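PDB 3FD3: chromosome replication initiation inhibitor protein from Agrobacterium tumefaciens, which probably regulates transcription by binding DNA, as a LysR-family factor whose C-terminal regulatory (effector-binding) domain forms this chain. Local coordinates for residues A[153-158]-A[162-167]; A[2-7]-A[190-195]. One frame throughout, in Å; residues are numbered along the deposited sequence. Where two conformers were deposited one is given.

Interaction 1 of 2, residues A[153-158]-A[162-167]; sequences QLVAEH and GRLVEL
H158, in the last turns of helix 152-161, and R163 have the closest CA atoms across the contact, 5.0 Å apart, where the helix ends and the chain turns back toward strand 165-181. The turn is a Schellman motif centred on G162, whose positive phi suits glycine, since there a CB would be jammed against the preceding carbonyl oxygen. The carbonyl O of H158 takes two bonds from the returning backbone: a weak, bent one from R163 N (2.9 Å) and a straighter one from L164 N (3.3 Å), whose donor stands well above the carbonyl plane.

Among the side chains, R163 folds back over the helix end. A bend at chi3 (-67°) brings its NE to ND1 of H158 at 2.9 Å in a nearly linear hydrogen bond (169°). NE lies in the imidazole plane and ND1 in the guanidinium plane, yet the planes stand 89° apart, so the groups meet edge to edge without stacking. As acceptor, ND1 is presumably unprotonated, which would favour a neutral ring with its proton on NE2. A water above one face of the H158 ring, offset toward its rim, accepts a weak bond from R163 NH2 and donates to E157 OE1, linking these opposite charges indirectly.

Beneath this polar layer, L164 turns inward. Its CD1 presses tightly on V155 CG1 (3.5 Å), the two side chains crossing at about a right angle, and packs against H158 CB (3.9 Å). Compact branched side chains suit this buried place, where L142 of helix 134-142 touches L164. The Schellman motif ends the helix of a beta-alpha-beta crossover, from strand 148-151 through helix 152-161 to the parallel strand 165-181, with strand 66-79 between them, in the periplasmic-binding-protein-like fold of the LysR substrate-binding domain.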
loop_
_atom_site.group_PDB
_atom_site.type_symbol
_atom_site.label_atom_id
_atom_site.label_comp_id
_atom_site.label_asym_id
_atom_site.label_seq_id
_atom_site.Cartn_x
_atom_site.Cartn_y
_atom_site.Cartn_z
ATOM N N GLN A 153 10.185 1.850 11.150
ATOM C CA GLN A 153 11.019 1.712 9.948
ATOM C C GLN A 153 10.645 2.772 8.906
ATOM O O GLN A 153 11.487 3.198 8.117
ATOM C CB GLN A 153 10.879 0.318 9.318
ATOM C CG GLN A 153 11.372 -0.839 10.154
ATOM C CD GLN A 153 10.431 -1.289 11.261
ATOM O OE1 GLN A 153 9.301 -0.855 11.326
ATOM N NE2 GLN A 153 10.922 -2.198 12.148
ATOM N N LEU A 154 9.389 3.198 8.904
ATOM C CA LEU A 154 8.902 4.129 7.905
ATOM C C LEU A 154 8.972 5.583 8.348
ATOM O O LEU A 154 8.836 6.490 7.510
ATOM C CB LEU A 154 7.459 3.799 7.563
ATOM C CG LEU A 154 7.238 2.418 6.948
ATOM C CD1 LEU A 154 5.788 2.252 6.540
ATOM C CD2 LEU A 154 8.200 2.126 5.745
ATOM N N VAL A 155 9.200 5.813 9.638
ATOM C CA VAL A 155 9.223 7.181 10.142
ATOM C C VAL A 155 10.494 7.597 10.854
ATOM O O VAL A 155 10.628 8.762 11.212
ATOM C CB VAL A 155 7.999 7.503 11.040
ATOM C CG1 VAL A 155 6.670 7.422 10.229
ATOM C CG2 VAL A 155 7.965 6.641 12.287
ATOM N N ALA A 156 11.442 6.689 11.023
ATOM C CA ALA A 156 12.672 7.030 11.753
ATOM C C ALA A 156 13.415 8.206 11.134
ATOM O O ALA A 156 13.821 9.138 11.857
ATOM C CB ALA A 156 13.597 5.821 11.839
ATOM N N GLU A 157 13.597 8.185 9.813
ATOM C CA GLU A 157 14.325 9.275 9.157
ATOM C C GLU A 157 13.529 10.578 9.214
ATOM O O GLU A 157 14.103 11.649 9.411
ATOM C CB GLU A 157 14.650 8.969 7.703
ATOM C CG GLU A 157 15.692 7.940 7.467
ATOM C CD GLU A 157 15.718 7.487 6.003
ATOM O OE1 GLU A 157 15.188 8.225 5.121
ATOM O OE2 GLU A 157 16.267 6.396 5.731
ATOM N N HIS A 158 12.210 10.481 9.060
ATOM C CA HIS A 158 11.364 11.676 9.136
ATOM C C HIS A 158 11.435 12.325 10.510
ATOM O O HIS A 158 11.494 13.559 10.617
ATOM C CB HIS A 158 9.913 11.348 8.774
ATOM C CG HIS A 158 9.737 10.940 7.343
ATOM N ND1 HIS A 158 10.206 11.699 6.288
ATOM C CD2 HIS A 158 9.131 9.862 6.794
ATOM C CE1 HIS A 158 9.917 11.086 5.154
ATOM N NE2 HIS A 158 9.279 9.959 5.436
ATOM N N GLY A 162 12.890 15.982 11.472
ATOM C CA GLY A 162 11.880 16.921 11.978
ATOM C C GLY A 162 10.664 17.085 11.082
ATOM O O GLY A 162 9.835 17.974 11.323
ATOM N N ARG A 163 10.544 16.241 10.056
ATOM C CA ARG A 163 9.378 16.263 9.167
ATOM C C ARG A 163 8.161 15.638 9.847
ATOM O O ARG A 163 7.014 15.906 9.475
ATOM C CB ARG A 163 9.682 15.531 7.863
ATOM C CG ARG A 163 10.654 16.248 6.934
ATOM C CD ARG A 163 10.879 15.475 5.638
ATOM N NE ARG A 163 11.576 14.203 5.846
ATOM C CZ ARG A 163 12.896 14.006 5.794
ATOM N NH1 ARG A 163 13.747 15.016 5.583
ATOM N NH2 ARG A 163 13.380 12.778 5.989
ATOM N N LEU A 164 8.428 14.756 10.803
ATOM C CA LEU A 164 7.427 14.278 11.730
ATOM C C LEU A 164 7.934 14.485 13.152
ATOM O O LEU A 164 9.143 14.607 13.381
ATOM C CB LEU A 164 7.104 12.801 11.506
ATOM C CG LEU A 164 6.426 12.412 10.192
ATOM C CD1 LEU A 164 6.310 10.887 10.052
ATOM C CD2 LEU A 164 5.020 13.068 10.070
ATOM N N VAL A 165 7.012 14.543 14.100
ATOM C CA VAL A 165 7.372 14.525 15.493
ATOM C C VAL A 165 6.433 13.564 16.189
ATOM O O VAL A 165 5.328 13.285 15.707
ATOM C CB VAL A 165 7.270 15.905 16.132
ATOM C CG1 VAL A 165 8.302 16.861 15.515
ATOM C CG2 VAL A 165 5.852 16.445 15.998
ATOM N N GLU A 166 6.895 13.056 17.321
ATOM C CA GLU A 166 6.100 12.151 18.143
ATOM C C GLU A 166 5.133 12.981 18.965
ATOM O O GLU A 166 5.545 13.977 19.568
ATOM C CB GLU A 166 6.974 11.367 19.101
ATOM C CG GLU A 166 7.493 10.098 18.566
ATOM C CD GLU A 166 8.168 9.240 19.658
ATOM O OE1 GLU A 166 7.596 8.202 20.120
ATOM O OE2 GLU A 166 9.266 9.630 20.062
ATOM N N LEU A 167 3.865 12.593 19.000
ATOM C CA LEU A 167 2.912 13.297 19.875
ATOM C C LEU A 167 3.392 13.358 21.310
ATOM O O LEU A 167 3.277 14.409 21.972
ATOM C CB LEU A 167 1.532 12.662 19.814
ATOM C CG LEU A 167 0.636 13.129 18.653
ATOM C CD1 LEU A 167 1.215 12.820 17.255
ATOM C CD2 LEU A 167 -0.726 12.529 18.780
HETATM O O HOH W 1 12.869 9.778 5.017
#

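Interaction 2 of 2, residues A[2-7]-A[190-195]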
loop_
_atom_site.group_PDB
_atom_site.type_symbol
_atom_site.label_atom_id
_atom_site.label_comp_id
_atom_site.label_asym_id
_atom_site.label_seq_id
_atom_site.Cartn_x
_atom_site.Cartn_y
_atom_site.Cartn_z
ATOM N N VAL A 2 5.881 -23.795 -9.020
ATOM C CA VAL A 2 4.888 -23.948 -7.952
ATOM C C VAL A 2 4.636 -22.567 -7.325
ATOM O O VAL A 2 5.585 -21.834 -7.042
ATOM C CB VAL A 2 5.372 -24.945 -6.893
ATOM C CG1 VAL A 2 4.460 -24.941 -5.673
ATOM C CG2 VAL A 2 5.469 -26.378 -7.535
ATOM N N THR A 3 3.373 -22.226 -7.106
ATOM C CA THR A 3 3.031 -20.969 -6.445
ATOM C C THR A 3 2.689 -21.191 -4.971
ATOM O O THR A 3 1.850 -22.040 -4.661
ATOM C CB THR A 3 1.872 -20.276 -7.135
ATOM O OG1 THR A 3 2.266 -19.958 -8.477
ATOM C CG2 THR A 3 1.479 -18.979 -6.380
ATOM N N LEU A 4 3.352 -20.434 -4.093
ATOM C CA LEU A 4 3.167 -20.498 -2.645
ATOM C C LEU A 4 2.255 -19.379 -2.192
ATOM O O LEU A 4 2.574 -18.201 -2.400
ATOM C CB LEU A 4 4.514 -20.343 -1.931
ATOM C CG LEU A 4 5.616 -21.332 -2.295
ATOM C CD1 LEU A 4 6.827 -21.080 -1.433
ATOM C CD2 LEU A 4 5.075 -22.768 -2.107
ATOM N N ASN A 5 1.134 -19.743 -1.578
ATOM C CA ASN A 5 0.218 -18.755 -0.962
ATOM C C ASN A 5 0.668 -18.381 0.463
ATOM O O ASN A 5 0.691 -19.244 1.367
ATOM C CB ASN A 5 -1.201 -19.337 -0.903
ATOM C CG ASN A 5 -1.758 -19.695 -2.271
ATOM O OD1 ASN A 5 -1.383 -19.118 -3.288
ATOM N ND2 ASN A 5 -2.650 -20.685 -2.302
ATOM N N ILE A 6 0.994 -17.109 0.671
ATOM C CA ILE A 6 1.531 -16.599 1.925
ATOM C C ILE A 6 0.757 -15.330 2.293
ATOM O O ILE A 6 0.396 -14.547 1.424
ATOM C CB ILE A 6 3.024 -16.256 1.786
ATOM C CG1 ILE A 6 3.837 -17.452 1.316
ATOM C CG2 ILE A 6 3.640 -15.731 3.122
ATOM C CD1 ILE A 6 5.206 -16.968 0.710
ATOM N N ALA A 7 0.443 -15.167 3.564
ATOM C CA ALA A 7 -0.296 -14.010 4.046
ATOM C C ALA A 7 0.639 -13.120 4.863
ATOM O O ALA A 7 1.615 -13.580 5.464
ATOM C CB ALA A 7 -1.498 -14.432 4.909
ATOM N N ALA A 190 11.449 -24.738 4.445
ATOM C CA ALA A 190 12.444 -24.371 5.451
ATOM C C ALA A 190 13.280 -23.165 4.999
ATOM O O ALA A 190 13.625 -22.318 5.810
ATOM C CB ALA A 190 13.370 -25.559 5.763
ATOM N N GLY A 191 13.600 -23.103 3.713
ATOM C CA GLY A 191 14.376 -21.960 3.162
ATOM C C GLY A 191 13.666 -20.625 3.281
ATOM O O GLY A 191 14.273 -19.584 3.577
ATOM N N LEU A 192 12.362 -20.657 3.049
ATOM C CA LEU A 192 11.535 -19.473 3.193
ATOM C C LEU A 192 11.542 -19.034 4.642
ATOM O O LEU A 192 11.788 -17.867 4.964
ATOM C CB LEU A 192 10.113 -19.771 2.757
ATOM C CG LEU A 192 9.091 -18.650 2.873
ATOM C CD1 LEU A 192 9.597 -17.341 2.146
ATOM C CD2 LEU A 192 7.742 -19.088 2.345
ATOM N N THR A 193 11.258 -19.986 5.527
ATOM C CA THR A 193 11.302 -19.745 6.955
ATOM C C THR A 193 12.618 -19.183 7.416
ATOM O O THR A 193 12.618 -18.224 8.190
ATOM C CB THR A 193 10.951 -21.035 7.746
ATOM O OG1 THR A 193 9.599 -21.340 7.427
ATOM C CG2 THR A 193 11.067 -20.824 9.230
ATOM N N ALA A 194 13.735 -19.740 6.952
ATOM C CA ALA A 194 15.033 -19.238 7.351
ATOM C C ALA A 194 15.163 -17.760 6.985
ATOM O O ALA A 194 15.671 -16.970 7.757
ATOM C CB ALA A 194 16.179 -20.043 6.669
ATOM N N ASN A 195 14.730 -17.418 5.781
ATOM C CA ASN A 195 14.769 -16.011 5.315
ATOM C C ASN A 195 13.821 -15.088 6.075
ATOM O O ASN A 195 14.171 -13.956 6.380
ATOM C CB ASN A 195 14.542 -15.971 3.799
ATOM C CG ASN A 195 15.771 -16.415 3.029
ATOM O OD1 ASN A 195 16.839 -15.873 3.236
ATOM N ND2 ASN A 195 15.639 -17.419 2.193
#
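I6 and L192 meet end to end where helix 190-203 packs on strand 3-8 in the alpha/beta, periplasmic-binding-protein-like fold of the LysR substrate-binding domain. The contact is purely apolar and small, burying 90 Å² in all, and the backbones stay well apart: the closest CA atoms, those of L4 and L192, are separated by 10.3 Å. Long aliphatic side chains suit such a gap, because each can reach partway across it.

From the strand, L4 and I6 both project toward the helix, as expected of residues two apart in an extended chain. L192 answers both from the helix, with CG anti to its own backbone N (chi1 178°), which extends the side chain away from the helix so that CD2 meets the strand. Neighbouring parts of the fold extend this apolar layer: W179 of strand 165-181 touches both I6 and L192, while F24 of helix 17-26 also packs on L192. V2, T3 and L4 also line the pocket of a bound polyether, probably from the crystallisation liquor.

Hydrogen bonding stays within each element or goes to its neighbours. Strand 3-8 pairs with strand 31-36 through backbone hydrogen bonds of L4 and I6 with N33. In the helix, A194 N donates to A190 O (2.8 Å).

The meeting itself rests on one methyl of L192: CD2 touches I6 CD1 at 3.7 Å and lies farther from L4 CD1, at 4.4 Å.

How the interactions relate
Starting from the N terminus, strand 3-8 supplies the first half of interaction 2, whose partner arrives only with helix 190-203 near the C terminus; this contact closes a loop spanning most of the chain. Interaction 1 is nested inside that loop and is far more local, with just three helical residues between 153-158 and 162-167. The two do not touch: their centres lie 32 Å apart, on opposite sides of the chain's centre. Strand 165-181 connects them, since it begins within the second segment of interaction 1 and leads on to helix 190-203. Both contacts thus join helices to the same mixed sheet, at separate places.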